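Long-range contacts in LysR family transcriptional regulator (Vibrio vulnificus, PDB 5B7H), which probably acts as a peroxide-responsive, DNA-binding transcription regulator of the LysR family, this chain being its regulatory domain without the DNA-binding part: residues A[83-88]-A[192-197]; A[24-29]-A[166-171]. The protein carries 1 engineered substitution. All blocks are in the same frame, centred on the assembly; numbering follows the deposited sequence.

From the N terminus, the chain first meets residues 24-29, the turn leading into helix 27-41. It then enters strand 81-95, which holds 83-88. Much later it reaches 166-171, at the start of a short helix, and finally strand 180-198 with 192-197. Interaction 2 closes a loop of 136 residues and interaction 1 one of 103. The two loops cross, because their segments alternate. Interaction 1 joins neighbouring strands 81-95 and 180-198 of the sheet. Interaction 2 packs a helix start against a short helix nearby. The two meet directly: Asp-88 and Arg-192 of interaction 1 reach Met-168 and Thr-25 of interaction 2, respectively.

Interaction 1: A[83-88]-A[192-197]; sequences RVVGQD and RDIGLV
Asp-88 and Arg-192 form a salt bridge at one end of this antiparallel strand pair. The two side chains run side by side in the same direction. Both NE and NH2 of Arg-192 bond to Asp-88 OD2, each at 2.9 Å. The oxygen lies in the guanidinium plane, at its edge. NE reaches it on the anti side, and NH2 nearly in line with its C-O bond. The carboxylate is turned 34° from the guanidinium. With CG of Arg-192 between its backbone N and carbonyl carbon (chi1 57°), the chain runs extended to NE and reaches alongside Asp-88. The other oxygen, OD1, takes the backbone N-H of Met-168, so both carboxylate oxygens are held. The CB of Asp-88 also packs on Ile-194 CG1.

Gln-87 and Asp-193 pair on the other face. The bent Gln-87 chain brings NE2 to Asp-193 OD1 at 3.1 Å. The bond lies in the amide plane but comes from above the carboxylate plane. Amide and carboxylate are almost perpendicular, at 83°. Val-84 CG1 rests 3.9 Å from Asp-193 CG.

Val-85 and Gly-86 both face Ile-194, and the register slips by one. Val-85 N bonds Ile-194 O at 2.8 Å, while Gly-86 N gives the same oxygen a weak bond. Val-85 CG1 meets Leu-196 CD1 at 4.1 Å, and the valine also packs against helix 205-217. Arg-83 pairs through its backbone with Leu-196, while its guanidinium turns to Glu-213 and Asn-209. Val-85 and Gly-86 opposite Ile-194 make a classic beta bulge in strand 81-95, which pairs with 180-198; these two long antiparallel strands run between the two subdomains of LysR-type regulatory domains.

Interaction 2: A[24-29]-A[166-171]; sequences PTIAPF and PQMAID. With SO4 (sulfate ion), chain C.
The Phe-29 ring has Ala-169 over one face and Pro-28 over the other. Ala-169 CA sits above the ring centre, 3.8 Å from the centroid and 9° off the normal, which makes a CH-pi contact. Ala-169 CB leans over the same face and reaches Phe-29 CZ at 3.7 Å. Pro-28 CB lies over the centre of the opposite face. Thr-25 O is at the ring edge, in its plane. The two face contacts fix the rotation of the ring between the short helix and its own turn. CG of Phe-29 stands beside its backbone N (chi1 -44°), sending the ring out to helix 167-171.

Met-168 comes in beside the ring. Its chain bends at chi3 and crosses the Phe-29 side chain at about a right angle. The sulfur SD touches Ile-26 at both CA and CG2, each at 3.9 Å. Phe-29 CB lies 3.7 Å from Met-168 O. Pro-166 CG meets Thr-25 O more loosely, at 4.2 Å.

Thr-25 N and OG1 turn to the sulfate instead, both donating to its O3, at 2.9 and 2.7 Å. OG1 also bonds Arg-192 NH1 and so joins strand 180-198 to this site. The sulfate, probably from the crystallisation liquor, is also held by His-123 and by backbone N of Leu-125 and of the engineered Ser-124. Across the two segments the contact is buried and mainly apolar, made by ring face, methyl and thioether, with two backbone carbonyls bordering it. The chemistry implies fit by shape rather than directed bonds, with Thr-25 N and OG1 facing the anion.

Interaction 1: A[83-88]-A[192-197]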
ATOM      1  N   ARG A  83       2.414   0.906  24.762  1.00  9.01           N
ATOM      2  CA  ARG A  83       1.197   0.332  25.292  1.00  9.10           C
ATOM      3  C   ARG A  83       0.639  -0.598  24.226  1.00  8.77           C
ATOM      4  O   ARG A  83       0.310  -0.129  23.134  1.00  9.57           O
ATOM      5  CB  ARG A  83       0.179   1.448  25.573  1.00 13.25           C
ATOM      6  CG  ARG A  83      -1.092   0.944  26.164  1.00 19.18           C
ATOM      7  CD  ARG A  83      -1.854   2.097  26.854  1.00 14.26           C
ATOM      8  NE  ARG A  83      -3.186   1.653  27.115  1.00 16.10           N
ATOM      9  CZ  ARG A  83      -4.113   2.401  27.654  1.00 15.38           C
ATOM     10  NH1 ARG A  83      -3.843   3.676  27.947  1.00 14.66           N
ATOM     11  NH2 ARG A  83      -5.322   1.876  27.818  1.00 19.46           N
ATOM     12  N   VAL A  84       0.508  -1.883  24.529  1.00  9.00           N
ATOM     13  CA  VAL A  84      -0.143  -2.835  23.635  1.00  9.28           C
ATOM     14  C   VAL A  84      -1.647  -2.642  23.735  1.00 10.22           C
ATOM     15  O   VAL A  84      -2.204  -2.574  24.834  1.00 12.14           O
ATOM     16  CB  VAL A  84       0.233  -4.258  24.029  1.00 10.77           C
ATOM     17  CG1 VAL A  84      -0.619  -5.291  23.275  1.00 10.37           C
ATOM     18  CG2 VAL A  84       1.729  -4.460  23.764  1.00 12.45           C
ATOM     19  N   VAL A  85      -2.307  -2.573  22.582  1.00  8.44           N
ATOM     20  CA  VAL A  85      -3.733  -2.249  22.535  1.00 12.75           C
ATOM     21  C   VAL A  85      -4.567  -3.355  21.945  1.00 13.79           C
ATOM     22  O   VAL A  85      -5.802  -3.315  22.085  1.00 13.09           O
ATOM     23  CB  VAL A  85      -3.984  -0.938  21.751  1.00 10.72           C
ATOM     24  CG1 VAL A  85      -3.397   0.271  22.551  1.00 12.98           C
ATOM     25  CG2 VAL A  85      -3.360  -0.991  20.307  1.00 14.36           C
ATOM     26  N   GLY A  86      -3.956  -4.330  21.305  1.00  9.64           N
ATOM     27  CA  GLY A  86      -4.742  -5.477  20.855  1.00 10.66           C
ATOM     28  C   GLY A  86      -3.884  -6.466  20.092  1.00 10.98           C
ATOM     29  O   GLY A  86      -2.672  -6.315  19.971  1.00 10.06           O
ATOM     30  N   GLN A  87      -4.546  -7.516  19.613  1.00 12.25           N
ATOM     31  CA  GLN A  87      -3.867  -8.604  18.929  1.00 10.17           C
ATOM     32  C   GLN A  87      -4.524  -8.751  17.560  1.00 13.23           C
ATOM     33  O   GLN A  87      -5.752  -8.643  17.452  1.00 17.45           O
ATOM     34  CB  GLN A  87      -4.043  -9.905  19.753  1.00 14.52           C
ATOM     35  CG  GLN A  87      -3.248  -9.925  21.079  1.00 15.83           C
ATOM     36  CD  GLN A  87      -3.820  -8.965  22.115  1.00 22.39           C
ATOM     37  OE1 GLN A  87      -5.024  -9.018  22.438  1.00 23.77           O
ATOM     38  NE2 GLN A  87      -2.969  -8.036  22.621  1.00 19.89           N
ATOM     39  N   ASP A  88      -3.718  -9.024  16.540  1.00 13.19           N
ATOM     40  CA  ASP A  88      -4.155  -9.126  15.151  1.00 10.91           C
ATOM     41  C   ASP A  88      -3.771 -10.532  14.704  1.00  9.58           C
ATOM     42  O   ASP A  88      -2.581 -10.828  14.554  1.00 10.44           O
ATOM     43  CB  ASP A  88      -3.403  -8.034  14.370  1.00  9.99           C
ATOM     44  CG  ASP A  88      -3.776  -7.921  12.872  1.00 13.72           C
ATOM     45  OD1 ASP A  88      -4.919  -8.247  12.451  1.00 11.94           O
ATOM     46  OD2 ASP A  88      -2.863  -7.435  12.143  1.00 12.45           O
ATOM     47  N   ARG A 192      -0.092 -11.134  16.065  1.00  9.03           N
ATOM     48  CA  ARG A 192       0.886 -10.097  16.409  1.00  9.71           C
ATOM     49  C   ARG A 192       0.212  -9.100  17.351  1.00 11.14           C
ATOM     50  O   ARG A 192      -0.979  -8.795  17.218  1.00 13.34           O
ATOM     51  CB  ARG A 192       1.498  -9.360  15.178  1.00  9.66           C
ATOM     52  CG  ARG A 192       0.422  -8.709  14.302  1.00  8.95           C
ATOM     53  CD  ARG A 192       1.084  -8.017  13.130  1.00  9.10           C
ATOM     54  NE  ARG A 192       0.037  -7.421  12.322  1.00  8.49           N
ATOM     55  CZ  ARG A 192       0.255  -6.575  11.313  1.00  8.38           C
ATOM     56  NH1 ARG A 192       1.490  -6.214  10.978  1.00  9.51           N
ATOM     57  NH2 ARG A 192      -0.773  -6.067  10.642  1.00  8.38           N
ATOM     58  N   ASP A 193       0.958  -8.605  18.330  1.00  9.97           N
ATOM     59  CA  ASP A 193       0.492  -7.493  19.153  1.00  7.95           C
ATOM     60  C   ASP A 193       0.576  -6.192  18.362  1.00  9.80           C
ATOM     61  O   ASP A 193       1.472  -5.988  17.538  1.00 10.73           O
ATOM     62  CB  ASP A 193       1.381  -7.333  20.385  1.00 10.20           C
ATOM     63  CG  ASP A 193       1.071  -8.298  21.493  1.00 20.04           C
ATOM     64  OD1 ASP A 193      -0.079  -8.800  21.641  1.00 16.73           O
ATOM     65  OD2 ASP A 193       2.019  -8.560  22.298  1.00 21.75           O
ATOM     66  N   ILE A 194      -0.380  -5.306  18.597  1.00  7.91           N
ATOM     67  CA  ILE A 194      -0.369  -3.973  18.038  1.00  9.42           C
ATOM     68  C   ILE A 194      -0.210  -3.022  19.216  1.00  8.49           C
ATOM     69  O   ILE A 194      -0.884  -3.176  20.250  1.00 10.49           O
ATOM     70  CB  ILE A 194      -1.717  -3.703  17.333  1.00  8.34           C
ATOM     71  CG1 ILE A 194      -2.021  -4.797  16.289  1.00  9.96           C
ATOM     72  CG2 ILE A 194      -1.714  -2.261  16.713  1.00 10.03           C
ATOM     73  CD1 ILE A 194      -1.019  -4.904  15.225  1.00 11.39           C
ATOM     74  N   GLY A 195       0.639  -2.010  19.054  1.00  9.44           N
ATOM     75  CA  GLY A 195       0.792  -1.087  20.157  1.00 11.60           C
ATOM     76  C   GLY A 195       1.064   0.330  19.712  1.00  7.78           C
ATOM     77  O   GLY A 195       1.373   0.587  18.556  1.00  9.48           O
ATOM     78  N   LEU A 196       0.928   1.242  20.670  1.00  8.01           N
ATOM     79  CA  LEU A 196       1.282   2.644  20.491  1.00  7.37           C
ATOM     80  C   LEU A 196       2.627   2.872  21.177  1.00  8.22           C
ATOM     81  O   LEU A 196       2.898   2.311  22.245  1.00  8.68           O
ATOM     82  CB  LEU A 196       0.260   3.619  21.088  1.00  9.92           C
ATOM     83  CG  LEU A 196      -0.883   3.964  20.102  1.00 11.13           C
ATOM     84  CD1 LEU A 196      -1.758   2.699  19.754  1.00 15.64           C
ATOM     85  CD2 LEU A 196      -1.733   5.141  20.692  1.00 18.43           C
ATOM     86  N   VAL A 197       3.449   3.725  20.590  1.00  7.53           N
ATOM     87  CA  VAL A 197       4.808   3.989  21.087  1.00  8.68           C
ATOM     88  C   VAL A 197       5.060   5.487  21.042  1.00  8.00           C
ATOM     89  O   VAL A 197       4.796   6.131  20.018  1.00  7.83           O
ATOM     90  CB  VAL A 197       5.857   3.275  20.218  1.00  8.94           C
ATOM     91  CG1 VAL A 197       7.295   3.499  20.764  1.00  9.76           C
ATOM     92  CG2 VAL A 197       5.573   1.752  20.216  1.00 10.71           C
TER

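Interaction 2: A[24-29]-A[166-171]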
ATOM      1  N   PRO A  24       3.658  -0.164   7.102  1.00  7.08           N
ATOM      2  CA  PRO A  24       2.871  -0.455   5.896  1.00  8.21           C
ATOM      3  C   PRO A  24       1.865  -1.593   6.026  1.00  8.01           C
ATOM      4  O   PRO A  24       0.900  -1.580   5.265  1.00 10.11           O
ATOM      5  CB  PRO A  24       3.942  -0.796   4.849  1.00  9.91           C
ATOM      6  CG  PRO A  24       5.138  -0.060   5.321  1.00  9.08           C
ATOM      7  CD  PRO A  24       5.103  -0.174   6.829  1.00  9.64           C
ATOM      8  N   THR A  25       2.066  -2.597   6.898  1.00  7.46           N
ATOM      9  CA  THR A  25       1.076  -3.688   7.008  1.00  6.38           C
ATOM     10  C   THR A  25      -0.000  -3.398   8.044  1.00  7.05           C
ATOM     11  O   THR A  25      -0.799  -4.300   8.367  1.00  8.66           O
ATOM     12  CB  THR A  25       1.751  -5.037   7.299  1.00  8.94           C
ATOM     13  OG1 THR A  25       2.446  -5.007   8.557  1.00  9.13           O
ATOM     14  CG2 THR A  25       2.723  -5.395   6.164  1.00  8.33           C
ATOM     15  N   ILE A  26      -0.035  -2.184   8.609  1.00  7.32           N
ATOM     16  CA  ILE A  26      -1.135  -1.740   9.454  1.00  6.47           C
ATOM     17  C   ILE A  26      -1.841  -0.544   8.834  1.00  8.44           C
ATOM     18  O   ILE A  26      -3.075  -0.506   8.781  1.00  8.03           O
ATOM     19  CB  ILE A  26      -0.653  -1.392  10.888  1.00  6.45           C
ATOM     20  CG1 ILE A  26      -0.051  -2.622  11.587  1.00  7.51           C
ATOM     21  CG2 ILE A  26      -1.825  -0.807  11.692  1.00  7.26           C
ATOM     22  CD1 ILE A  26       0.534  -2.257  12.966  1.00  9.19           C
ATOM     23  N   ALA A  27      -1.068   0.423   8.326  1.00  9.32           N
ATOM     24  CA  ALA A  27      -1.616   1.731   7.939  1.00  7.76           C
ATOM     25  C   ALA A  27      -2.808   1.671   6.986  1.00  7.96           C
ATOM     26  O   ALA A  27      -3.801   2.375   7.253  1.00 10.43           O
ATOM     27  CB  ALA A  27      -0.508   2.620   7.365  1.00 10.20           C
ATOM     28  N   PRO A  28      -2.788   0.878   5.906  1.00  8.62           N
ATOM     29  CA  PRO A  28      -3.916   0.910   4.955  1.00  8.90           C
ATOM     30  C   PRO A  28      -5.197   0.383   5.563  1.00 12.36           C
ATOM     31  O   PRO A  28      -6.245   0.577   4.954  1.00 14.37           O
ATOM     32  CB  PRO A  28      -3.467  -0.018   3.823  1.00  9.42           C
ATOM     33  CG  PRO A  28      -1.993  -0.173   3.987  1.00 16.85           C
ATOM     34  CD  PRO A  28      -1.733  -0.060   5.480  1.00 10.44           C
ATOM     35  N   PHE A  29      -5.126  -0.363   6.671  1.00  8.81           N
ATOM     36  CA  PHE A  29      -6.290  -1.076   7.190  1.00  8.69           C
ATOM     37  C   PHE A  29      -6.807  -0.340   8.423  1.00 10.30           C
ATOM     38  O   PHE A  29      -7.822   0.366   8.350  1.00 13.91           O
ATOM     39  CB  PHE A  29      -5.858  -2.520   7.462  1.00  9.75           C
ATOM     40  CG  PHE A  29      -5.001  -3.113   6.324  1.00 10.45           C
ATOM     41  CD1 PHE A  29      -5.518  -3.222   5.022  1.00  9.70           C
ATOM     42  CD2 PHE A  29      -3.695  -3.491   6.561  1.00 11.49           C
ATOM     43  CE1 PHE A  29      -4.748  -3.744   3.982  1.00 10.56           C
ATOM     44  CE2 PHE A  29      -2.914  -4.007   5.538  1.00 13.37           C
ATOM     45  CZ  PHE A  29      -3.439  -4.127   4.235  1.00 13.99           C
ATOM     46  N   PRO A 166      -2.117 -10.706   7.877  1.00  8.92           N
ATOM     47  CA  PRO A 166      -2.815 -10.304   9.098  1.00 11.26           C
ATOM     48  C   PRO A 166      -4.316 -10.162   8.867  1.00  9.71           C
ATOM     49  O   PRO A 166      -4.788  -9.753   7.794  1.00 10.25           O
ATOM     50  CB  PRO A 166      -2.176  -8.939   9.418  1.00 12.29           C
ATOM     51  CG  PRO A 166      -1.758  -8.382   8.099  1.00 12.96           C
ATOM     52  CD  PRO A 166      -1.396  -9.596   7.222  1.00  8.64           C
ATOM     53  N   GLN A 167      -5.049 -10.497   9.925  1.00 10.52           N
ATOM     54  CA  GLN A 167      -6.496 -10.458   9.899  1.00 10.56           C
ATOM     55  C   GLN A 167      -7.014  -9.097   9.510  1.00  9.70           C
ATOM     56  O   GLN A 167      -7.990  -9.005   8.752  1.00  9.95           O
ATOM     57  CB  GLN A 167      -7.083 -10.888  11.238  1.00 10.57           C
ATOM     58  CG  GLN A 167      -8.612 -11.098  11.140  1.00 11.84           C
ATOM     59  CD  GLN A 167      -8.985 -12.240  10.207  1.00 17.42           C
ATOM     60  OE1 GLN A 167      -8.378 -13.314  10.270  1.00 22.02           O
ATOM     61  NE2 GLN A 167      -9.990 -12.026   9.367  1.00 20.86           N
ATOM     62  N   MET A 168      -6.355  -8.013   9.972  1.00 10.25           N
ATOM     63  CA  MET A 168      -6.923  -6.716   9.619  1.00 10.08           C
ATOM     64  C   MET A 168      -6.914  -6.467   8.115  1.00 10.12           C
ATOM     65  O   MET A 168      -7.756  -5.721   7.599  1.00  9.53           O
ATOM     66  CB  MET A 168      -6.251  -5.573  10.388  1.00  8.60           C
ATOM     67  CG  MET A 168      -4.760  -5.451  10.091  1.00 11.09           C
ATOM     68  SD  MET A 168      -4.026  -3.928  10.811  1.00 11.91           S
ATOM     69  CE  MET A 168      -4.205  -4.283  12.574  1.00 10.40           C
ATOM     70  N   ALA A 169      -5.959  -7.058   7.391  1.00  8.20           N
ATOM     71  CA  ALA A 169      -5.971  -6.905   5.932  1.00  8.28           C
ATOM     72  C   ALA A 169      -7.154  -7.635   5.313  1.00  9.24           C
ATOM     73  O   ALA A 169      -7.807  -7.104   4.381  1.00 10.42           O
ATOM     74  CB  ALA A 169      -4.638  -7.391   5.349  1.00  9.86           C
ATOM     75  N   ILE A 170      -7.423  -8.856   5.792  1.00  8.56           N
ATOM     76  CA  ILE A 170      -8.575  -9.604   5.305  1.00 10.51           C
ATOM     77  C   ILE A 170      -9.855  -8.840   5.580  1.00 10.66           C
ATOM     78  O   ILE A 170     -10.738  -8.725   4.700  1.00 10.61           O
ATOM     79  CB  ILE A 170      -8.615 -10.989   5.965  1.00 10.52           C
ATOM     80  CG1 ILE A 170      -7.344 -11.753   5.611  1.00 14.54           C
ATOM     81  CG2 ILE A 170      -9.829 -11.732   5.469  1.00 11.91           C
ATOM     82  CD1 ILE A 170      -7.244 -13.084   6.364  1.00 18.24           C
ATOM     83  N   ASP A 171      -9.968  -8.292   6.799  1.00 10.64           N
ATOM     84  CA  ASP A 171     -11.204  -7.594   7.180  1.00 11.89           C
ATOM     85  C   ASP A 171     -11.430  -6.317   6.370  1.00 14.56           C
ATOM     86  O   ASP A 171     -12.577  -5.854   6.281  1.00 16.57           O
ATOM     87  CB  ASP A 171     -11.113  -7.235   8.652  1.00 12.42           C
ATOM     88  CG  ASP A 171     -11.202  -8.470   9.563  1.00 21.61           C
ATOM     89  OD1 ASP A 171     -10.930  -8.344  10.785  1.00 21.60           O
ATOM     90  OD2 ASP A 171     -11.539  -9.581   9.085  1.00 19.00           O
TER
HETATM   91  S   SO4 C 401       5.820  -4.016   7.788  1.00 16.69           S
HETATM   92  O1  SO4 C 401       6.769  -3.684   8.935  1.00 23.82           O
HETATM   93  O2  SO4 C 401       5.810  -5.497   7.683  1.00 14.54           O
HETATM   94  O3  SO4 C 401       4.532  -3.429   8.109  1.00 12.97           O
HETATM   95  O4  SO4 C 401       6.340  -3.418   6.577  1.00 21.18           O